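Local coordinates for group 3 allergen SMIPP-S Yv6023A04 (Sarcoptes scabiei type hominis, PDB 3H7O), which is a scabies mite paralogue of trypsin-like (peptidase S1) serine proteases, probably inactivated and without proteolytic activity, at residues Tyr72-Leu78 / Ala91-Arg97; Val15-Tyr20 / Thr52-Tyr57; Leu33-Phe37 / Ile224-Lys228; Val11-Ala16 / Leu125-Tyr129. The protein carries 3 engineered substitutions. All coordinates share one frame; numbering follows the deposited sequence.

In the fold
Contacts 1 and 2 are both antiparallel strand pairs of the six-stranded barrel. They touch where Leu93 meets Val17 and Ile55 in its interior. Contact 2 is mostly buried, while contact 1 is only partly buried, with exposed residues at its Tyr72 and Arg97 end and at His75. Each adds a polar side-chain bond on the face turned from the interior: a tyrosine to a carboxylate in contact 1, an arginine to an amide in contact 2. Contact 3 is more peripheral and brings the C-terminus onto the first barrel by aromatic packing and water bridges. It meets contact 1 through Lys228 and Leu95. Contact 4 shares Val15 and Ala16 with contact 2 and joins the two sheets of the chymotrypsin-like fold in the interior.

Contact 1: residues Tyr72-Leu78 / Ala91-Arg97; sequences YVSHVYL and AILELSR
Tyr77 OH donates a hydrogen bond to Glu94 OE1 at 2.8 Å. It arrives on the syn side of the carboxylate, 25° out of its plane. The two residues sit on neighbouring antiparallel strands of the six-stranded barrel in this trypsin-like fold. Glu94 has CG anti to its backbone N (chi1 -180°) and an extended chain, which carries OE1 to the edge of the Tyr77 ring. The ring and the carboxylate are turned by only 22°. His75 CD2 lies over the centre of one ring face, 3.2 Å above the plane.

The backbones form a ladder. Tyr77 and Ile92 are a hydrogen-bonded pair, linked in both directions. Glu94 N gives a nearly straight bond to His75 O, and Ser74 N bonds Glu94 O at 2.8 Å. Ser74 and His75 thus both face Glu94, a classic beta bulge. Ser96 N closes the ladder on Tyr72 O.

The opposite face of the sheet is apolar. Val76 CG2 meets Leu93 CD2 at 3.8 Å, the two side chains lying side by side. Val73 CG2 packs against Leu95 CD2, and Leu78 CD2 against Ala91 CB. Val45 of helix 42-45 also touches Val76, Ala91 and Leu93. At the exposed end a CH-pi contact forms: Arg97 CB stands over one face of the Tyr72 ring, 3.8 Å from its centroid.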
loop_
_atom_site.group_PDB
_atom_site.type_symbol
_atom_site.label_atom_id
_atom_site.label_comp_id
_atom_site.label_asym_id
_atom_site.label_seq_id
_atom_site.Cartn_x
_atom_site.Cartn_y
_atom_site.Cartn_z
ATOM N N TYR A 72 12.049 -13.362 -4.382
ATOM C CA TYR A 72 11.453 -14.674 -4.617
ATOM C C TYR A 72 9.927 -14.626 -4.629
ATOM O O TYR A 72 9.271 -15.433 -3.969
ATOM C CB TYR A 72 11.928 -15.686 -3.570
ATOM C CG TYR A 72 13.392 -16.068 -3.634
ATOM C CD1 TYR A 72 13.825 -17.122 -4.442
ATOM C CD2 TYR A 72 14.338 -15.403 -2.855
ATOM C CE1 TYR A 72 15.170 -17.495 -4.482
ATOM C CE2 TYR A 72 15.683 -15.768 -2.887
ATOM C CZ TYR A 72 16.090 -16.809 -3.705
ATOM O OH TYR A 72 17.415 -17.164 -3.737
ATOM N N VAL A 73 9.361 -13.681 -5.375
ATOM C CA VAL A 73 7.914 -13.653 -5.564
ATOM C C VAL A 73 7.529 -14.738 -6.579
ATOM O O VAL A 73 8.032 -14.752 -7.704
ATOM C CB VAL A 73 7.406 -12.255 -6.004
ATOM C CG1 VAL A 73 5.898 -12.280 -6.242
ATOM C CG2 VAL A 73 7.766 -11.197 -4.960
ATOM N N SER A 74 6.637 -15.639 -6.169
ATOM C CA SER A 74 6.245 -16.788 -6.987
ATOM C C SER A 74 4.862 -16.660 -7.632
ATOM O O SER A 74 4.604 -17.266 -8.672
ATOM C CB SER A 74 6.308 -18.074 -6.157
ATOM O OG SER A 74 5.477 -17.974 -5.011
ATOM N N HIS A 75 3.973 -15.886 -7.013
ATOM C CA HIS A 75 2.606 -15.735 -7.519
ATOM C C HIS A 75 1.996 -14.393 -7.129
ATOM O O HIS A 75 2.329 -13.831 -6.084
ATOM C CB HIS A 75 1.713 -16.876 -7.013
ATOM C CG HIS A 75 0.438 -17.038 -7.785
ATOM N ND1 HIS A 75 0.362 -17.774 -8.949
ATOM C CD2 HIS A 75 -0.811 -16.569 -7.555
ATOM C CE1 HIS A 75 -0.878 -17.746 -9.406
ATOM N NE2 HIS A 75 -1.610 -17.021 -8.580
ATOM N N VAL A 76 1.106 -13.899 -7.987
ATOM C CA VAL A 76 0.336 -12.685 -7.744
ATOM C C VAL A 76 -1.143 -13.071 -7.710
ATOM O O VAL A 76 -1.672 -13.606 -8.690
ATOM C CB VAL A 76 0.581 -11.620 -8.851
ATOM C CG1 VAL A 76 -0.305 -10.396 -8.639
ATOM C CG2 VAL A 76 2.048 -11.214 -8.897
ATOM N N TYR A 77 -1.797 -12.819 -6.578
ATOM C CA TYR A 77 -3.224 -13.118 -6.428
ATOM C C TYR A 77 -4.050 -11.855 -6.582
ATOM O O TYR A 77 -3.830 -10.875 -5.869
ATOM C CB TYR A 77 -3.520 -13.758 -5.067
ATOM C CG TYR A 77 -2.940 -15.140 -4.881
ATOM C CD1 TYR A 77 -3.620 -16.274 -5.334
ATOM C CD2 TYR A 77 -1.714 -15.317 -4.244
ATOM C CE1 TYR A 77 -3.088 -17.553 -5.160
ATOM C CE2 TYR A 77 -1.172 -16.587 -4.067
ATOM C CZ TYR A 77 -1.862 -17.698 -4.527
ATOM O OH TYR A 77 -1.321 -18.951 -4.346
ATOM N N LEU A 78 -5.011 -11.898 -7.500
ATOM C CA LEU A 78 -5.915 -10.778 -7.753
ATOM C C LEU A 78 -7.354 -11.158 -7.401
ATOM O O LEU A 78 -7.704 -12.343 -7.368
ATOM C CB LEU A 78 -5.828 -10.339 -9.223
ATOM C CG LEU A 78 -4.449 -9.986 -9.804
ATOM C CD1 LEU A 78 -4.520 -9.853 -11.319
ATOM C CD2 LEU A 78 -3.868 -8.719 -9.177
ATOM N N ALA A 91 -3.876 -6.649 -4.236
ATOM C CA ALA A 91 -3.194 -7.863 -4.674
ATOM C C ALA A 91 -2.363 -8.456 -3.557
ATOM O O ALA A 91 -1.824 -7.728 -2.716
ATOM C CB ALA A 91 -2.310 -7.573 -5.884
ATOM N N ILE A 92 -2.256 -9.779 -3.558
ATOM C CA ILE A 92 -1.388 -10.481 -2.622
ATOM C C ILE A 92 -0.215 -11.087 -3.381
ATOM O O ILE A 92 -0.403 -11.782 -4.383
ATOM C CB ILE A 92 -2.153 -11.564 -1.828
ATOM C CG1 ILE A 92 -3.251 -10.907 -0.981
ATOM C CG2 ILE A 92 -1.191 -12.352 -0.926
ATOM C CD1 ILE A 92 -4.272 -11.878 -0.402
ATOM N N LEU A 93 0.993 -10.789 -2.915
ATOM C CA LEU A 93 2.198 -11.376 -3.481
ATOM C C LEU A 93 2.630 -12.556 -2.623
ATOM O O LEU A 93 2.788 -12.414 -1.412
ATOM C CB LEU A 93 3.320 -10.332 -3.567
ATOM C CG LEU A 93 3.003 -9.007 -4.277
ATOM C CD1 LEU A 93 4.208 -8.081 -4.248
ATOM C CD2 LEU A 93 2.533 -9.222 -5.710
ATOM N N GLU A 94 2.806 -13.715 -3.253
ATOM C CA GLU A 94 3.293 -14.909 -2.558
ATOM C C GLU A 94 4.794 -15.093 -2.751
ATOM O O GLU A 94 5.317 -14.879 -3.846
ATOM C CB GLU A 94 2.549 -16.158 -3.032
ATOM C CG GLU A 94 2.998 -17.445 -2.343
ATOM C CD GLU A 94 2.200 -18.656 -2.765
ATOM O OE1 GLU A 94 1.315 -18.526 -3.635
ATOM O OE2 GLU A 94 2.461 -19.748 -2.221
ATOM N N LEU A 95 5.473 -15.503 -1.681
ATOM C CA LEU A 95 6.910 -15.747 -1.709
ATOM C C LEU A 95 7.246 -17.234 -1.646
ATOM O O LEU A 95 6.588 -17.998 -0.935
ATOM C CB LEU A 95 7.587 -15.006 -0.557
ATOM C CG LEU A 95 7.470 -13.488 -0.632
ATOM C CD1 LEU A 95 7.560 -12.885 0.761
ATOM C CD2 LEU A 95 8.528 -12.909 -1.577
ATOM N N SER A 96 8.263 -17.641 -2.404
ATOM C CA SER A 96 8.762 -19.015 -2.343
ATOM C C SER A 96 9.855 -19.154 -1.282
ATOM O O SER A 96 10.066 -20.238 -0.731
ATOM C CB SER A 96 9.278 -19.470 -3.710
ATOM O OG SER A 96 10.388 -18.693 -4.122
ATOM N N ARG A 97 10.551 -18.048 -1.022
ATOM C CA ARG A 97 11.530 -17.938 0.053
ATOM C C ARG A 97 10.991 -16.865 0.999
ATOM O O ARG A 97 10.698 -15.748 0.561
ATOM C CB ARG A 97 12.897 -17.536 -0.515
ATOM C CG ARG A 97 14.065 -17.549 0.472
ATOM C CD ARG A 97 14.353 -16.172 1.077
ATOM N NE ARG A 97 15.581 -16.209 1.866
ATOM C CZ ARG A 97 15.635 -16.491 3.165
ATOM N NH1 ARG A 97 14.522 -16.739 3.850
ATOM N NH2 ARG A 97 16.808 -16.522 3.782
#

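Contact 2: residues Val15-Tyr20 / Thr52-Tyr57; sequences VAVRTY and TIVIQY
The guanidinium of Arg18 and the amide of Gln56 lie nearly coplanar, 29° apart. Arg18 reaches Gln56 OE1 side-on with two nitrogens. NE donates at 2.8 Å to Gln56 OE1 and NH2 donates to the same oxygen at 3.0 Å. The oxygen is close to the guanidinium plane for both bonds. This double grip on one atom should limit rotation of the amide. Its other end is held too, since Gln56 NE2 bonds the carbonyls of Leu62 and Pro66. The Tyr20 ring turns its edge to Thr52 O, with CE2 3.3 Å from that oxygen. The Tyr57 ring has the carbonyl of its near neighbour Ile55 at its edge, and its OH bonds Lys100 N.

Strands 14-19 and 54-57 run antiparallel here and close the six-stranded barrel of the trypsin-like fold. Ala16 with Gln56 and Arg18 with Val54 are hydrogen-bonded pairs, each linked in both directions. Val17 and Ile55 form a non-hydrogen-bonded pair between them.

The face bearing Val15, Val17 and Ile55 is apolar. Val17 splits its branches: CG1 anti to the backbone N (chi1 178°) meets Ile53 CG2 at 3.8 Å, while CG2 meets Ile55 CD1 at 3.9 Å. Leu93 packs on Val17, Ile53 and Ile55. Val15 CG1 touches Tyr57 CB at 3.6 Å. Beyond the strands, water 1 accepts from Tyr20 N and donates to Thr52 OG1, which also bonds Lys49 O.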
loop_
_atom_site.group_PDB
_atom_site.type_symbol
_atom_site.label_atom_id
_atom_site.label_comp_id
_atom_site.label_asym_id
_atom_site.label_seq_id
_atom_site.Cartn_x
_atom_site.Cartn_y
_atom_site.Cartn_z
ATOM N N VAL A 15 6.574 -2.166 3.415
ATOM C CA VAL A 15 7.587 -2.608 2.459
ATOM C C VAL A 15 7.491 -1.782 1.183
ATOM O O VAL A 15 6.501 -1.080 0.961
ATOM C CB VAL A 15 7.481 -4.133 2.114
ATOM C CG1 VAL A 15 7.519 -4.986 3.367
ATOM C CG2 VAL A 15 6.233 -4.438 1.300
ATOM N N ALA A 16 8.538 -1.858 0.366
ATOM C CA ALA A 16 8.496 -1.377 -1.005
ATOM C C ALA A 16 8.393 -2.572 -1.942
ATOM O O ALA A 16 9.138 -3.556 -1.801
ATOM C CB ALA A 16 9.744 -0.554 -1.326
ATOM N N VAL A 17 7.463 -2.483 -2.892
ATOM C CA VAL A 17 7.324 -3.476 -3.948
ATOM C C VAL A 17 7.978 -2.926 -5.218
ATOM O O VAL A 17 7.512 -1.937 -5.790
ATOM C CB VAL A 17 5.836 -3.839 -4.203
ATOM C CG1 VAL A 17 5.707 -4.841 -5.362
ATOM C CG2 VAL A 17 5.189 -4.397 -2.924
ATOM N N ARG A 18 9.068 -3.563 -5.636
ATOM C CA ARG A 18 9.820 -3.139 -6.815
ATOM C C ARG A 18 9.417 -3.941 -8.044
ATOM O O ARG A 18 9.425 -5.178 -8.020
ATOM C CB ARG A 18 11.322 -3.300 -6.583
ATOM C CG ARG A 18 11.866 -2.579 -5.361
ATOM C CD ARG A 18 13.388 -2.680 -5.315
ATOM N NE ARG A 18 13.982 -1.592 -4.549
ATOM C CZ ARG A 18 14.190 -0.364 -5.021
ATOM N NH1 ARG A 18 13.856 -0.052 -6.271
ATOM N NH2 ARG A 18 14.741 0.557 -4.237
ATOM N N THR A 19 9.073 -3.234 -9.115
ATOM C CA THR A 19 8.745 -3.858 -10.401
ATOM C C THR A 19 9.562 -3.218 -11.516
ATOM O O THR A 19 10.159 -2.161 -11.317
ATOM C CB THR A 19 7.243 -3.732 -10.724
ATOM O OG1 THR A 19 6.852 -2.355 -10.652
ATOM C CG2 THR A 19 6.409 -4.555 -9.738
ATOM N N TYR A 20 9.583 -3.849 -12.688
ATOM C CA TYR A 20 10.408 -3.375 -13.806
ATOM C C TYR A 20 9.650 -3.274 -15.134
ATOM O O TYR A 20 10.060 -3.881 -16.124
ATOM C CB TYR A 20 11.660 -4.256 -13.967
ATOM C CG TYR A 20 12.500 -4.357 -12.712
ATOM C CD1 TYR A 20 13.556 -3.475 -12.483
ATOM C CD2 TYR A 20 12.232 -5.328 -11.748
ATOM C CE1 TYR A 20 14.326 -3.563 -11.329
ATOM C CE2 TYR A 20 12.988 -5.420 -10.592
ATOM C CZ TYR A 20 14.035 -4.538 -10.389
ATOM O OH TYR A 20 14.781 -4.630 -9.242
ATOM N N THR A 52 9.975 -11.329 -11.553
ATOM C CA THR A 52 10.658 -10.044 -11.713
ATOM C C THR A 52 10.496 -9.141 -10.491
ATOM O O THR A 52 11.225 -8.160 -10.342
ATOM C CB THR A 52 10.177 -9.269 -12.967
ATOM O OG1 THR A 52 8.828 -8.816 -12.777
ATOM C CG2 THR A 52 10.264 -10.133 -14.202
ATOM N N ILE A 53 9.550 -9.480 -9.619
ATOM C CA ILE A 53 9.183 -8.614 -8.495
ATOM C C ILE A 53 10.126 -8.786 -7.303
ATOM O O ILE A 53 10.542 -9.900 -6.993
ATOM C CB ILE A 53 7.706 -8.842 -8.067
ATOM C CG1 ILE A 53 6.774 -8.719 -9.282
ATOM C CG2 ILE A 53 7.297 -7.870 -6.941
ATOM C CD1 ILE A 53 5.340 -9.218 -9.054
ATOM N N VAL A 54 10.473 -7.670 -6.656
ATOM C CA VAL A 54 11.315 -7.686 -5.453
ATOM C C VAL A 54 10.622 -6.964 -4.298
ATOM O O VAL A 54 10.063 -5.873 -4.472
ATOM C CB VAL A 54 12.725 -7.054 -5.710
ATOM C CG1 VAL A 54 13.585 -7.097 -4.458
ATOM C CG2 VAL A 54 13.440 -7.768 -6.846
ATOM N N ILE A 55 10.662 -7.584 -3.122
ATOM C CA ILE A 55 10.153 -6.965 -1.903
ATOM C C ILE A 55 11.320 -6.421 -1.089
ATOM O O ILE A 55 12.174 -7.187 -0.640
ATOM C CB ILE A 55 9.359 -7.972 -1.016
ATOM C CG1 ILE A 55 8.221 -8.645 -1.798
ATOM C CG2 ILE A 55 8.859 -7.294 0.283
ATOM C CD1 ILE A 55 7.172 -7.697 -2.347
ATOM N N GLN A 56 11.346 -5.103 -0.903
ATOM C CA GLN A 56 12.336 -4.457 -0.050
ATOM C C GLN A 56 11.690 -4.134 1.295
ATOM O O GLN A 56 10.631 -3.494 1.356
ATOM C CB GLN A 56 12.899 -3.189 -0.707
ATOM C CG GLN A 56 14.026 -2.515 0.098
ATOM C CD GLN A 56 14.765 -1.421 -0.669
ATOM O OE1 GLN A 56 14.434 -1.101 -1.813
ATOM N NE2 GLN A 56 15.781 -0.846 -0.032
ATOM N N TYR A 57 12.335 -4.578 2.368
ATOM C CA TYR A 57 11.777 -4.434 3.710
ATOM C C TYR A 57 12.830 -4.019 4.733
ATOM O O TYR A 57 14.023 -4.010 4.429
ATOM C CB TYR A 57 11.004 -5.700 4.132
ATOM C CG TYR A 57 11.775 -7.014 4.170
ATOM C CD1 TYR A 57 11.958 -7.693 5.379
ATOM C CD2 TYR A 57 12.273 -7.603 3.005
ATOM C CE1 TYR A 57 12.643 -8.913 5.433
ATOM C CE2 TYR A 57 12.966 -8.823 3.050
ATOM C CZ TYR A 57 13.142 -9.471 4.267
ATOM O OH TYR A 57 13.818 -10.675 4.318
HETATM O O HOH W 1 8.115 -6.190 -13.003
#

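Contact 3: residues Leu33-Phe37 / Ile224-Lys228; sequences LSQWF and IIKKK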
loop_
_atom_site.group_PDB
_atom_site.type_symbol
_atom_site.label_atom_id
_atom_site.label_comp_id
_atom_site.label_asym_id
_atom_site.label_seq_id
_atom_site.Cartn_x
_atom_site.Cartn_y
_atom_site.Cartn_z
ATOM N N LEU A 33 1.856 -9.267 5.516
ATOM C CA LEU A 33 0.768 -10.024 6.139
ATOM C C LEU A 33 1.314 -11.196 6.953
ATOM O O LEU A 33 0.718 -11.599 7.955
ATOM C CB LEU A 33 -0.210 -10.536 5.078
ATOM C CG LEU A 33 -0.962 -9.501 4.231
ATOM C CD1 LEU A 33 -1.730 -10.201 3.121
ATOM C CD2 LEU A 33 -1.898 -8.663 5.093
ATOM N N SER A 34 2.433 -11.750 6.484
ATOM C CA SER A 34 3.192 -12.798 7.175
ATOM C C SER A 34 4.528 -12.950 6.443
ATOM O O SER A 34 4.801 -12.211 5.495
ATOM C CB SER A 34 2.430 -14.129 7.181
ATOM O OG SER A 34 2.440 -14.732 5.900
ATOM N N GLN A 35 5.348 -13.914 6.856
ATOM C CA GLN A 35 6.633 -14.157 6.180
ATOM C C GLN A 35 6.457 -14.609 4.726
ATOM O O GLN A 35 7.390 -14.525 3.929
ATOM C CB GLN A 35 7.480 -15.176 6.952
ATOM C CG GLN A 35 6.924 -16.599 6.931
ATOM C CD GLN A 35 7.762 -17.583 7.724
ATOM O OE1 GLN A 35 8.985 -17.473 7.788
ATOM N NE2 GLN A 35 7.100 -18.564 8.324
ATOM N N TRP A 36 5.255 -15.075 4.389
ATOM C CA TRP A 36 4.977 -15.624 3.065
ATOM C C TRP A 36 4.211 -14.692 2.119
ATOM O O TRP A 36 4.253 -14.888 0.903
ATOM C CB TRP A 36 4.205 -16.943 3.185
ATOM C CG TRP A 36 4.965 -18.062 3.839
ATOM C CD1 TRP A 36 4.663 -18.676 5.024
ATOM C CD2 TRP A 36 6.143 -18.714 3.339
ATOM N NE1 TRP A 36 5.578 -19.666 5.293
ATOM C CE2 TRP A 36 6.498 -19.710 4.277
ATOM C CE3 TRP A 36 6.934 -18.552 2.191
ATOM C CZ2 TRP A 36 7.611 -20.541 4.103
ATOM C CZ3 TRP A 36 8.037 -19.378 2.017
ATOM C CH2 TRP A 36 8.366 -20.360 2.971
ATOM N N PHE A 37 3.501 -13.705 2.668
ATOM C CA PHE A 37 2.588 -12.885 1.865
ATOM C C PHE A 37 2.697 -11.383 2.110
ATOM O O PHE A 37 2.821 -10.928 3.251
ATOM C CB PHE A 37 1.130 -13.326 2.077
ATOM C CG PHE A 37 0.853 -14.753 1.675
ATOM C CD1 PHE A 37 0.629 -15.087 0.340
ATOM C CD2 PHE A 37 0.795 -15.760 2.636
ATOM C CE1 PHE A 37 0.366 -16.402 -0.031
ATOM C CE2 PHE A 37 0.535 -17.080 2.275
ATOM C CZ PHE A 37 0.320 -17.402 0.937
ATOM N N ILE A 224 -6.155 -16.800 1.248
ATOM C CA ILE A 224 -4.831 -16.857 0.627
ATOM C C ILE A 224 -3.735 -17.100 1.673
ATOM O O ILE A 224 -2.857 -17.934 1.462
ATOM C CB ILE A 224 -4.525 -15.581 -0.208
ATOM C CG1 ILE A 224 -5.642 -15.296 -1.232
ATOM C CG2 ILE A 224 -3.153 -15.671 -0.885
ATOM C CD1 ILE A 224 -5.933 -16.412 -2.229
ATOM N N ILE A 225 -3.802 -16.381 2.796
ATOM C CA ILE A 225 -2.816 -16.508 3.883
ATOM C C ILE A 225 -2.682 -17.946 4.390
ATOM O O ILE A 225 -1.575 -18.405 4.676
ATOM C CB ILE A 225 -3.132 -15.552 5.076
ATOM C CG1 ILE A 225 -2.687 -14.126 4.753
ATOM C CG2 ILE A 225 -2.460 -16.028 6.375
ATOM C CD1 ILE A 225 -3.001 -13.121 5.852
ATOM N N LYS A 226 -3.808 -18.648 4.481
ATOM C CA LYS A 226 -3.833 -20.019 5.005
ATOM C C LYS A 226 -3.213 -21.064 4.064
ATOM O O LYS A 226 -3.044 -22.222 4.449
ATOM C CB LYS A 226 -5.262 -20.419 5.406
ATOM C CG LYS A 226 -6.227 -20.601 4.238
ATOM C CD LYS A 226 -7.685 -20.633 4.689
ATOM C CE LYS A 226 -8.090 -21.988 5.236
ATOM N NZ LYS A 226 -9.537 -22.014 5.598
ATOM N N LYS A 227 -2.870 -20.649 2.843
ATOM C CA LYS A 227 -2.217 -21.530 1.862
ATOM C C LYS A 227 -0.850 -22.029 2.334
ATOM O O LYS A 227 -0.458 -23.156 2.027
ATOM C CB LYS A 227 -2.075 -20.839 0.503
ATOM C CG LYS A 227 -3.378 -20.662 -0.261
ATOM C CD LYS A 227 -3.120 -20.130 -1.666
ATOM C CE LYS A 227 -4.415 -19.801 -2.394
ATOM N NZ LYS A 227 -5.300 -20.987 -2.582
ATOM N N LYS A 228 -0.126 -21.180 3.063
ATOM C CA LYS A 228 1.128 -21.577 3.714
ATOM C C LYS A 228 1.393 -20.794 5.002
ATOM O O LYS A 228 1.039 -19.624 5.126
ATOM C CB LYS A 228 2.331 -21.493 2.757
ATOM C CG LYS A 228 2.306 -20.337 1.770
ATOM C CD LYS A 228 3.688 -20.043 1.182
ATOM C CE LYS A 228 4.149 -21.078 0.165
ATOM N NZ LYS A 228 5.276 -20.550 -0.666
ATOM O OXT LYS A 228 1.968 -21.315 5.958
HETATM O O HOH W 2 1.173 -17.075 5.840
HETATM O O HOH W 3 4.432 -21.717 7.019
#
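Trp36 and Phe37 both hold CG anti to the carbonyl carbon (chi1 -65° and -61°), and their rings reach Ile224, Ile225 and Lys228. Lys228 lays CD over the indole; the bend at chi3 (74°) then turns CE and carries NZ toward the six-membered ring. Lys228 CD lies 3.8 Å from the centroid of the five-membered ring of Trp36, a CH-pi contact. Gln35 CG covers the opposite face. Lys228 NZ makes an off-centre cation-pi contact, 4.4 Å from the centroid of the six-membered ring. Lys228 NZ also hydrogen-bonds Leu95 O.

The Phe37 ring has the peptide between Ile224 and Ile225 over one face. Its CE1 meets Ile224 CG2 at 3.7 Å, and its CZ touches Lys228 CG at 3.6 Å. Leu33 CB adds a contact with Ile225 CD1.

The C-terminal carboxylate is tied in by water. Water 3 accepts from Trp36 NE1 and donates to Lys228 OXT. Water 2 donates to Lys228 O and also bonds Ser34 OG at 2.7 Å. Ser34 OG accepts from Trp36 N as well, in an ST turn. The whole is the docking of the C-terminal helix onto the first barrel, as in trypsin-like proteases.

Contact 4: residues Val11-Ala16 / Leu125-Tyr129; sequences VPWTVA and LVSGY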
loop_
_atom_site.group_PDB
_atom_site.type_symbol
_atom_site.label_atom_id
_atom_site.label_comp_id
_atom_site.label_asym_id
_atom_site.label_seq_id
_atom_site.Cartn_x
_atom_site.Cartn_y
_atom_site.Cartn_z
ATOM N N VAL A 11 6.557 1.626 11.811
ATOM C CA VAL A 11 5.611 1.012 10.881
ATOM C C VAL A 11 6.240 -0.232 10.224
ATOM O O VAL A 11 6.381 -0.287 9.000
ATOM C CB VAL A 11 5.114 2.042 9.814
ATOM C CG1 VAL A 11 4.154 3.044 10.449
ATOM C CG2 VAL A 11 6.287 2.783 9.166
ATOM N N PRO A 12 6.609 -1.243 11.042
ATOM C CA PRO A 12 7.448 -2.364 10.594
ATOM C C PRO A 12 6.810 -3.315 9.576
ATOM O O PRO A 12 7.493 -4.200 9.051
ATOM C CB PRO A 12 7.759 -3.107 11.899
ATOM C CG PRO A 12 6.623 -2.792 12.788
ATOM C CD PRO A 12 6.237 -1.384 12.466
ATOM N N TRP A 13 5.522 -3.124 9.303
ATOM C CA TRP A 13 4.804 -3.868 8.270
ATOM C C TRP A 13 5.003 -3.276 6.878
ATOM O O TRP A 13 4.595 -3.880 5.887
ATOM C CB TRP A 13 3.306 -3.888 8.599
ATOM C CG TRP A 13 2.820 -2.550 9.036
ATOM C CD1 TRP A 13 2.486 -1.497 8.235
ATOM C CD2 TRP A 13 2.662 -2.098 10.384
ATOM N NE1 TRP A 13 2.112 -0.420 9.001
ATOM C CE2 TRP A 13 2.211 -0.762 10.325
ATOM C CE3 TRP A 13 2.855 -2.696 11.638
ATOM C CZ2 TRP A 13 1.941 -0.010 11.472
ATOM C CZ3 TRP A 13 2.587 -1.946 12.782
ATOM C CH2 TRP A 13 2.134 -0.618 12.686
ATOM N N THR A 14 5.609 -2.090 6.808
ATOM C CA THR A 14 5.753 -1.366 5.548
ATOM C C THR A 14 6.864 -1.976 4.700
ATOM O O THR A 14 7.954 -2.277 5.202
ATOM C CB THR A 14 6.054 0.144 5.779
ATOM O OG1 THR A 14 5.118 0.685 6.723
ATOM C CG2 THR A 14 5.963 0.937 4.474
ATOM N N VAL A 15 6.574 -2.166 3.415
ATOM C CA VAL A 15 7.587 -2.608 2.459
ATOM C C VAL A 15 7.491 -1.782 1.183
ATOM O O VAL A 15 6.501 -1.080 0.961
ATOM C CB VAL A 15 7.481 -4.133 2.114
ATOM C CG1 VAL A 15 7.519 -4.986 3.367
ATOM C CG2 VAL A 15 6.233 -4.438 1.300
ATOM N N ALA A 16 8.538 -1.858 0.366
ATOM C CA ALA A 16 8.496 -1.377 -1.005
ATOM C C ALA A 16 8.393 -2.572 -1.942
ATOM O O ALA A 16 9.138 -3.556 -1.801
ATOM C CB ALA A 16 9.744 -0.554 -1.326
ATOM N N LEU A 125 -3.076 6.050 9.703
ATOM C CA LEU A 125 -1.660 6.307 9.486
ATOM C C LEU A 125 -1.217 5.611 8.210
ATOM O O LEU A 125 -1.221 4.381 8.128
ATOM C CB LEU A 125 -0.833 5.832 10.696
ATOM C CG LEU A 125 0.698 5.998 10.689
ATOM C CD1 LEU A 125 1.112 7.461 10.806
ATOM C CD2 LEU A 125 1.334 5.185 11.818
ATOM N N VAL A 126 -0.856 6.407 7.209
ATOM C CA VAL A 126 -0.337 5.881 5.952
ATOM C C VAL A 126 1.188 5.972 5.999
ATOM O O VAL A 126 1.729 6.951 6.501
ATOM C CB VAL A 126 -0.933 6.637 4.721
ATOM C CG1 VAL A 126 -0.606 8.131 4.755
ATOM C CG2 VAL A 126 -0.475 6.003 3.404
ATOM N N SER A 127 1.872 4.937 5.514
ATOM C CA SER A 127 3.334 4.960 5.442
ATOM C C SER A 127 3.826 4.423 4.100
ATOM O O SER A 127 3.191 3.555 3.493
ATOM C CB SER A 127 3.954 4.171 6.601
ATOM O OG SER A 127 3.564 2.806 6.551
ATOM N N GLY A 128 4.959 4.947 3.644
ATOM C CA GLY A 128 5.517 4.571 2.352
ATOM C C GLY A 128 6.593 5.527 1.876
ATOM O O GLY A 128 7.072 6.370 2.637
ATOM N N TYR A 129 6.937 5.411 0.595
ATOM C CA TYR A 129 8.179 5.968 0.066
ATOM C C TYR A 129 7.997 6.971 -1.066
ATOM O O TYR A 129 8.958 7.618 -1.477
ATOM C CB TYR A 129 9.097 4.826 -0.391
ATOM C CG TYR A 129 9.428 3.850 0.717
ATOM C CD1 TYR A 129 10.474 4.105 1.602
ATOM C CD2 TYR A 129 8.687 2.675 0.887
ATOM C CE1 TYR A 129 10.782 3.216 2.627
ATOM C CE2 TYR A 129 8.994 1.772 1.908
ATOM C CZ TYR A 129 10.040 2.055 2.774
ATOM O OH TYR A 129 10.351 1.187 3.790
HETATM O O HOH W 4 1.267 2.337 8.055
HETATM O O HOH W 5 10.620 -1.388 4.580
#
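Thr14 OG1 and Ser127 OG lie 2.6 Å apart and are hydrogen-bonded. They join strand 14-19 of the six-stranded barrel to strand 123-128 of the other sheet, so the contact bridges the two halves of the chymotrypsin-like fold. Around this bond Val11 CG2 rests on Ser127 CB at 3.7 Å. Val11 CG1 meets Leu125 CD2 at 3.8 Å. Further along, the CE2 edge of the Tyr129 ring approaches Val15 O, and Ala16 CB packs against the same carbon.

The next shell positions the threonine hydroxyl. Thr14 OG1 lies beside its own backbone N (chi1 -49°), and both reach back to Val11 O. That carbonyl accepts from Thr14 N at 2.9 Å and from Thr14 OG1 at 2.8 Å, across the type I turn from Val11 to Thr14. Pro186 of strand 186-189 packs on Trp13, Thr14 and Ser127.

Two waters complete the buried polar network. Water 4 accepts from Trp13 NE1, in the plane of the indole, donates to Leu125 O, and bonds Ser127 OG at 2.8 Å. Tyr129 OH bonds Ser59 O. Water 5 ties this hydroxyl to strand 14-19, donating to Tyr129 OH at 2.7 Å and to Thr14 O at 2.9 Å.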